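Local coordinates for protein guanine nucleotide exchange factor SRM1 (Saccharomyces cerevisiae, PDB 3OF7) that promotes exchange of GDP for GTP on the small GTPases GSP1 and GSP2, binds chromatin and is needed for nuclear export of mRNA and ribosomes, at residues D333-I347 with A364-K378. Numbering follows the deposited sequence.
Sequences DLYSCGRLDMFEVGI and ARAVPLPTKLNNVPK
Leu373 is the main bump of this contact. Its CD2 enters a hollow between Ile347 CG1, at 3.5 Å, and the carbonyl of Val345, while CD1 lies against Leu334 CD2. Ser336 OG borders the same hollow and is hydrogen-bonded to Val345 O. Val367 fills a second hollow, among Leu340, Val345 and Ile347. The side chains of Ile347 and Val367 meet tip to tip, and Ile347 CD1 also touches Thr371 CB at 4.0 Å. On the face that carries Tyr335 and Lys372, Lys372 CB touches Tyr335 CE1 (3.6 Å). Pro370 CB meets Tyr335 CB.

Strand 370-372 runs antiparallel to strand 334-337 at the outer edge of a four-stranded propeller blade. Both strands belong to the sixth RCC1 repeat, while the blade's other two, 315-320 and 324-329, come from the fifth. Backbone bonds join Ser336 with Thr371 and Gly338 with Val367. The pairing slips by two residues between them, a beta bulge. Gly338 has phi 114°, where a side chain would jam against the preceding carbonyl.

At one end Arg365 grips the Asp341 carboxylate side-on. Arg365 NE reaches Asp341 OD1 at 2.6 Å, and Arg365 NH2 reaches Asp341 OD2 at 2.7 Å. The Arg365 chain bends at chi2 (-80°) and chi3 (-40°), which curls its end back to Asp341. OD2 also takes Arg339 NE on its anti lone pair. An asparagine here would remove the charge shared by Arg339 and Arg365, and would probably leave Arg365 less firmly held. At the far end Lys378 NZ forms a salt bridge with Asp333 OD1, at 3.1 Å. A water links Leu334 N to Leu373 O.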
loop_
_atom_site.group_PDB
_atom_site.type_symbol
_atom_site.label_atom_id
_atom_site.label_comp_id
_atom_site.label_asym_id
_atom_site.label_seq_id
_atom_site.Cartn_x
_atom_site.Cartn_y
_atom_site.Cartn_z
ATOM N N ASP A 333 8.144 -1.926 16.817
ATOM C CA ASP A 333 9.277 -2.635 16.225
ATOM C C ASP A 333 8.906 -3.079 14.821
ATOM O O ASP A 333 7.756 -3.441 14.563
ATOM C CB ASP A 333 9.662 -3.860 17.048
ATOM C CG ASP A 333 10.218 -3.507 18.419
ATOM O OD1 ASP A 333 10.893 -2.462 18.569
ATOM O OD2 ASP A 333 9.993 -4.306 19.350
ATOM N N LEU A 334 9.890 -3.079 13.930
ATOM C CA LEU A 334 9.652 -3.423 12.537
ATOM C C LEU A 334 10.434 -4.674 12.153
ATOM O O LEU A 334 11.656 -4.742 12.326
ATOM C CB LEU A 334 10.028 -2.250 11.630
ATOM C CG LEU A 334 9.554 -2.267 10.177
ATOM C CD1 LEU A 334 8.027 -2.219 10.085
ATOM C CD2 LEU A 334 10.169 -1.084 9.438
ATOM N N TYR A 335 9.708 -5.660 11.640
ATOM C CA TYR A 335 10.297 -6.910 11.165
ATOM C C TYR A 335 10.220 -6.929 9.648
ATOM O O TYR A 335 9.145 -6.742 9.082
ATOM C CB TYR A 335 9.532 -8.102 11.726
ATOM C CG TYR A 335 9.603 -8.211 13.230
ATOM C CD1 TYR A 335 10.521 -9.067 13.842
ATOM C CD2 TYR A 335 8.751 -7.458 14.042
ATOM C CE1 TYR A 335 10.593 -9.168 15.231
ATOM C CE2 TYR A 335 8.812 -7.555 15.430
ATOM C CZ TYR A 335 9.738 -8.408 16.012
ATOM O OH TYR A 335 9.795 -8.500 17.379
ATOM N N SER A 336 11.351 -7.164 8.993
ATOM C CA SER A 336 11.354 -7.245 7.540
ATOM C C SER A 336 11.774 -8.627 7.048
ATOM O O SER A 336 12.489 -9.367 7.745
ATOM C CB SER A 336 12.264 -6.177 6.943
ATOM O OG SER A 336 13.623 -6.470 7.198
ATOM N N CYS A 337 11.314 -8.970 5.849
ATOM C CA CYS A 337 11.777 -10.171 5.157
ATOM C C CYS A 337 11.630 -10.013 3.650
ATOM O O CYS A 337 10.833 -9.196 3.174
ATOM C CB CYS A 337 11.026 -11.416 5.631
ATOM S SG CYS A 337 9.241 -11.334 5.498
ATOM N N GLY A 338 12.396 -10.814 2.912
ATOM C CA GLY A 338 12.402 -10.764 1.459
ATOM C C GLY A 338 13.716 -10.293 0.873
ATOM O O GLY A 338 14.803 -10.523 1.433
ATOM N N ARG A 339 13.603 -9.594 -0.249
ATOM C CA ARG A 339 14.735 -9.271 -1.105
ATOM C C ARG A 339 15.736 -8.266 -0.521
ATOM O O ARG A 339 15.359 -7.315 0.173
ATOM C CB ARG A 339 14.203 -8.773 -2.447
ATOM C CG ARG A 339 15.245 -8.710 -3.529
ATOM C CD ARG A 339 14.564 -8.561 -4.875
ATOM N NE ARG A 339 15.563 -8.548 -5.936
ATOM C CZ ARG A 339 15.303 -8.333 -7.220
ATOM N NH1 ARG A 339 14.058 -8.105 -7.635
ATOM N NH2 ARG A 339 16.302 -8.361 -8.093
ATOM N N LEU A 340 17.010 -8.486 -0.847
ATOM C CA LEU A 340 18.132 -7.689 -0.355
ATOM C C LEU A 340 18.894 -6.963 -1.477
ATOM O O LEU A 340 19.701 -6.055 -1.203
ATOM C CB LEU A 340 19.077 -8.628 0.419
ATOM C CG LEU A 340 20.168 -8.165 1.383
ATOM C CD1 LEU A 340 19.611 -7.272 2.475
ATOM C CD2 LEU A 340 20.818 -9.409 1.989
ATOM N N ASP A 341 18.636 -7.348 -2.735
ATOM C CA ASP A 341 19.376 -6.813 -3.896
ATOM C C ASP A 341 19.339 -5.293 -3.984
ATOM O O ASP A 341 20.326 -4.658 -4.376
ATOM C CB ASP A 341 18.853 -7.405 -5.219
ATOM C CG ASP A 341 19.004 -8.912 -5.297
ATOM O OD1 ASP A 341 20.079 -9.435 -4.927
ATOM O OD2 ASP A 341 18.044 -9.587 -5.732
ATOM N N MET A 342 18.194 -4.705 -3.635
ATOM C CA MET A 342 18.049 -3.245 -3.655
ATOM C C MET A 342 17.825 -2.715 -2.240
ATOM O O MET A 342 17.197 -1.671 -2.049
ATOM C CB MET A 342 16.908 -2.818 -4.593
ATOM C CG MET A 342 17.184 -3.104 -6.083
ATOM S SD MET A 342 15.766 -2.946 -7.208
ATOM C CE MET A 342 15.309 -4.663 -7.441
ATOM N N PHE A 343 18.353 -3.453 -1.261
ATOM C CA PHE A 343 18.253 -3.099 0.155
ATOM C C PHE A 343 16.808 -2.983 0.638
ATOM O O PHE A 343 16.529 -2.238 1.586
ATOM C CB PHE A 343 19.000 -1.789 0.457
ATOM C CG PHE A 343 20.506 -1.864 0.280
ATOM C CD1 PHE A 343 21.210 -3.046 0.527
ATOM C CD2 PHE A 343 21.216 -0.723 -0.087
ATOM C CE1 PHE A 343 22.614 -3.103 0.379
ATOM C CE2 PHE A 343 22.623 -0.759 -0.230
ATOM C CZ PHE A 343 23.313 -1.962 0.006
ATOM N N GLU A 344 15.893 -3.721 -0.003
ATOM C CA GLU A 344 14.464 -3.601 0.297
ATOM C C GLU A 344 14.172 -3.836 1.770
ATOM O O GLU A 344 13.362 -3.119 2.361
ATOM C CB GLU A 344 13.614 -4.543 -0.576
ATOM C CG GLU A 344 13.647 -4.223 -2.072
ATOM C CD GLU A 344 14.703 -5.010 -2.853
ATOM O OE1 GLU A 344 15.803 -5.287 -2.312
ATOM O OE2 GLU A 344 14.431 -5.333 -4.036
ATOM N N VAL A 345 14.843 -4.829 2.363
ATOM C CA VAL A 345 14.578 -5.211 3.757
ATOM C C VAL A 345 15.196 -4.262 4.806
ATOM O O VAL A 345 14.821 -4.314 5.981
ATOM C CB VAL A 345 14.950 -6.691 4.051
ATOM C CG1 VAL A 345 14.018 -7.614 3.269
ATOM C CG2 VAL A 345 16.409 -6.966 3.693
ATOM N N GLY A 346 16.126 -3.408 4.378
ATOM C CA GLY A 346 16.663 -2.343 5.235
ATOM C C GLY A 346 17.522 -2.828 6.390
ATOM O O GLY A 346 17.551 -2.193 7.451
ATOM N N ILE A 347 18.195 -3.963 6.181
ATOM C CA ILE A 347 19.132 -4.534 7.159
ATOM C C ILE A 347 20.568 -4.284 6.660
ATOM O O ILE A 347 20.887 -4.600 5.509
ATOM C CB ILE A 347 18.878 -6.055 7.374
ATOM C CG1 ILE A 347 17.441 -6.305 7.861
ATOM C CG2 ILE A 347 19.898 -6.654 8.348
ATOM C CD1 ILE A 347 16.947 -7.728 7.681
ATOM N N ALA A 364 24.458 -12.408 -1.124
ATOM C CA ALA A 364 23.282 -12.395 -0.265
ATOM C C ALA A 364 22.123 -11.747 -1.022
ATOM O O ALA A 364 22.212 -10.580 -1.398
ATOM C CB ALA A 364 23.588 -11.626 1.020
ATOM N N ARG A 365 21.057 -12.514 -1.262
ATOM C CA ARG A 365 19.933 -12.048 -2.092
ATOM C C ARG A 365 18.656 -11.804 -1.300
ATOM O O ARG A 365 17.784 -11.061 -1.758
ATOM C CB ARG A 365 19.597 -13.060 -3.201
ATOM C CG ARG A 365 20.750 -13.500 -4.110
ATOM C CD ARG A 365 21.107 -12.512 -5.226
ATOM N NE ARG A 365 19.962 -11.863 -5.884
ATOM C CZ ARG A 365 19.310 -12.308 -6.959
ATOM N NH1 ARG A 365 19.639 -13.451 -7.546
ATOM N NH2 ARG A 365 18.298 -11.602 -7.450
ATOM N N ALA A 366 18.525 -12.451 -0.138
ATOM C CA ALA A 366 17.263 -12.441 0.612
ATOM C C ALA A 366 17.397 -12.765 2.105
ATOM O O ALA A 366 18.302 -13.488 2.520
ATOM C CB ALA A 366 16.233 -13.387 -0.043
ATOM N N VAL A 367 16.467 -12.230 2.892
ATOM C CA VAL A 367 16.336 -12.557 4.320
ATOM C C VAL A 367 14.936 -13.140 4.486
ATOM O O VAL A 367 13.952 -12.396 4.535
ATOM C CB VAL A 367 16.539 -11.301 5.214
ATOM C CG1 VAL A 367 16.377 -11.649 6.706
ATOM C CG2 VAL A 367 17.917 -10.679 4.966
ATOM N N PRO A 368 14.824 -14.481 4.520
ATOM C CA PRO A 368 13.521 -15.115 4.345
ATOM C C PRO A 368 12.669 -15.295 5.601
ATOM O O PRO A 368 11.560 -15.813 5.505
ATOM C CB PRO A 368 13.886 -16.478 3.767
ATOM C CG PRO A 368 15.192 -16.787 4.407
ATOM C CD PRO A 368 15.912 -15.478 4.559
ATOM N N LEU A 369 13.190 -14.917 6.763
ATOM C CA LEU A 369 12.393 -14.919 7.992
ATOM C C LEU A 369 12.273 -13.489 8.492
ATOM O O LEU A 369 13.219 -12.718 8.348
ATOM C CB LEU A 369 13.055 -15.768 9.083
ATOM C CG LEU A 369 13.347 -17.247 8.855
ATOM C CD1 LEU A 369 14.093 -17.786 10.085
ATOM C CD2 LEU A 369 12.079 -18.051 8.568
ATOM N N PRO A 370 11.113 -13.129 9.079
ATOM C CA PRO A 370 10.925 -11.787 9.631
ATOM C C PRO A 370 12.043 -11.477 10.615
ATOM O O PRO A 370 12.294 -12.267 11.528
ATOM C CB PRO A 370 9.583 -11.890 10.363
ATOM C CG PRO A 370 8.874 -12.981 9.701
ATOM C CD PRO A 370 9.907 -13.962 9.239
ATOM N N THR A 371 12.719 -10.352 10.406
ATOM C CA THR A 371 13.911 -10.003 11.168
ATOM C C THR A 371 13.754 -8.584 11.703
ATOM O O THR A 371 13.500 -7.649 10.943
ATOM C CB THR A 371 15.187 -10.139 10.299
ATOM O OG1 THR A 371 15.227 -11.451 9.722
ATOM C CG2 THR A 371 16.462 -9.904 11.118
ATOM N N LYS A 372 13.892 -8.431 13.018
ATOM C CA LYS A 372 13.710 -7.127 13.656
ATOM C C LYS A 372 14.806 -6.151 13.247
ATOM O O LYS A 372 15.986 -6.498 13.257
ATOM C CB LYS A 372 13.652 -7.262 15.188
ATOM C CG LYS A 372 13.439 -5.929 15.918
ATOM C CD LYS A 372 12.935 -6.111 17.353
ATOM C CE LYS A 372 14.066 -6.200 18.365
ATOM N NZ LYS A 372 13.539 -6.192 19.783
ATOM N N LEU A 373 14.409 -4.936 12.865
ATOM C CA LEU A 373 15.364 -3.891 12.532
ATOM C C LEU A 373 15.895 -3.244 13.805
ATOM O O LEU A 373 15.137 -2.975 14.738
ATOM C CB LEU A 373 14.743 -2.826 11.617
ATOM C CG LEU A 373 14.263 -3.222 10.222
ATOM C CD1 LEU A 373 14.033 -1.972 9.371
ATOM C CD2 LEU A 373 15.266 -4.133 9.538
ATOM N N ASN A 374 17.197 -2.995 13.823
ATOM C CA ASN A 374 17.854 -2.393 14.974
ATOM C C ASN A 374 18.384 -1.019 14.633
ATOM O O ASN A 374 18.503 -0.672 13.454
ATOM C CB ASN A 374 18.973 -3.307 15.475
ATOM C CG ASN A 374 18.441 -4.593 16.077
ATOM O OD1 ASN A 374 18.871 -5.687 15.712
ATOM N ND2 ASN A 374 17.489 -4.468 16.997
ATOM N N ASN A 375 18.690 -0.233 15.666
ATOM C CA ASN A 375 19.214 1.121 15.480
ATOM C C ASN A 375 18.268 1.994 14.645
ATOM O O ASN A 375 18.690 2.720 13.738
ATOM C CB ASN A 375 20.634 1.080 14.893
ATOM C CG ASN A 375 21.576 0.193 15.701
ATOM O OD1 ASN A 375 22.225 -0.700 15.155
ATOM N ND2 ASN A 375 21.642 0.428 17.010
ATOM N N VAL A 376 16.977 1.889 14.956
ATOM C CA VAL A 376 15.938 2.702 14.327
ATOM C C VAL A 376 15.026 3.237 15.422
ATOM O O VAL A 376 14.948 2.647 16.502
ATOM C CB VAL A 376 15.083 1.882 13.311
ATOM C CG1 VAL A 376 15.907 1.496 12.080
ATOM C CG2 VAL A 376 14.469 0.639 13.969
ATOM N N PRO A 377 14.321 4.352 15.153
ATOM C CA PRO A 377 13.277 4.764 16.080
ATOM C C PRO A 377 12.114 3.770 16.090
ATOM O O PRO A 377 12.017 2.904 15.209
ATOM C CB PRO A 377 12.795 6.101 15.495
ATOM C CG PRO A 377 13.165 6.047 14.063
ATOM C CD PRO A 377 14.434 5.270 14.001
ATOM N N LYS A 378 11.246 3.903 17.088
ATOM C CA LYS A 378 9.967 3.209 17.097
ATOM C C LYS A 378 9.081 3.801 16.006
ATOM O O LYS A 378 9.021 5.029 15.847
ATOM C CB LYS A 378 9.297 3.340 18.471
ATOM C CG LYS A 378 10.107 2.739 19.620
ATOM C CD LYS A 378 9.974 1.219 19.675
ATOM C CE LYS A 378 10.903 0.602 20.727
ATOM N NZ LYS A 378 10.467 -0.772 21.121
HETATM O O HOH W 1 12.423 -2.236 14.723
#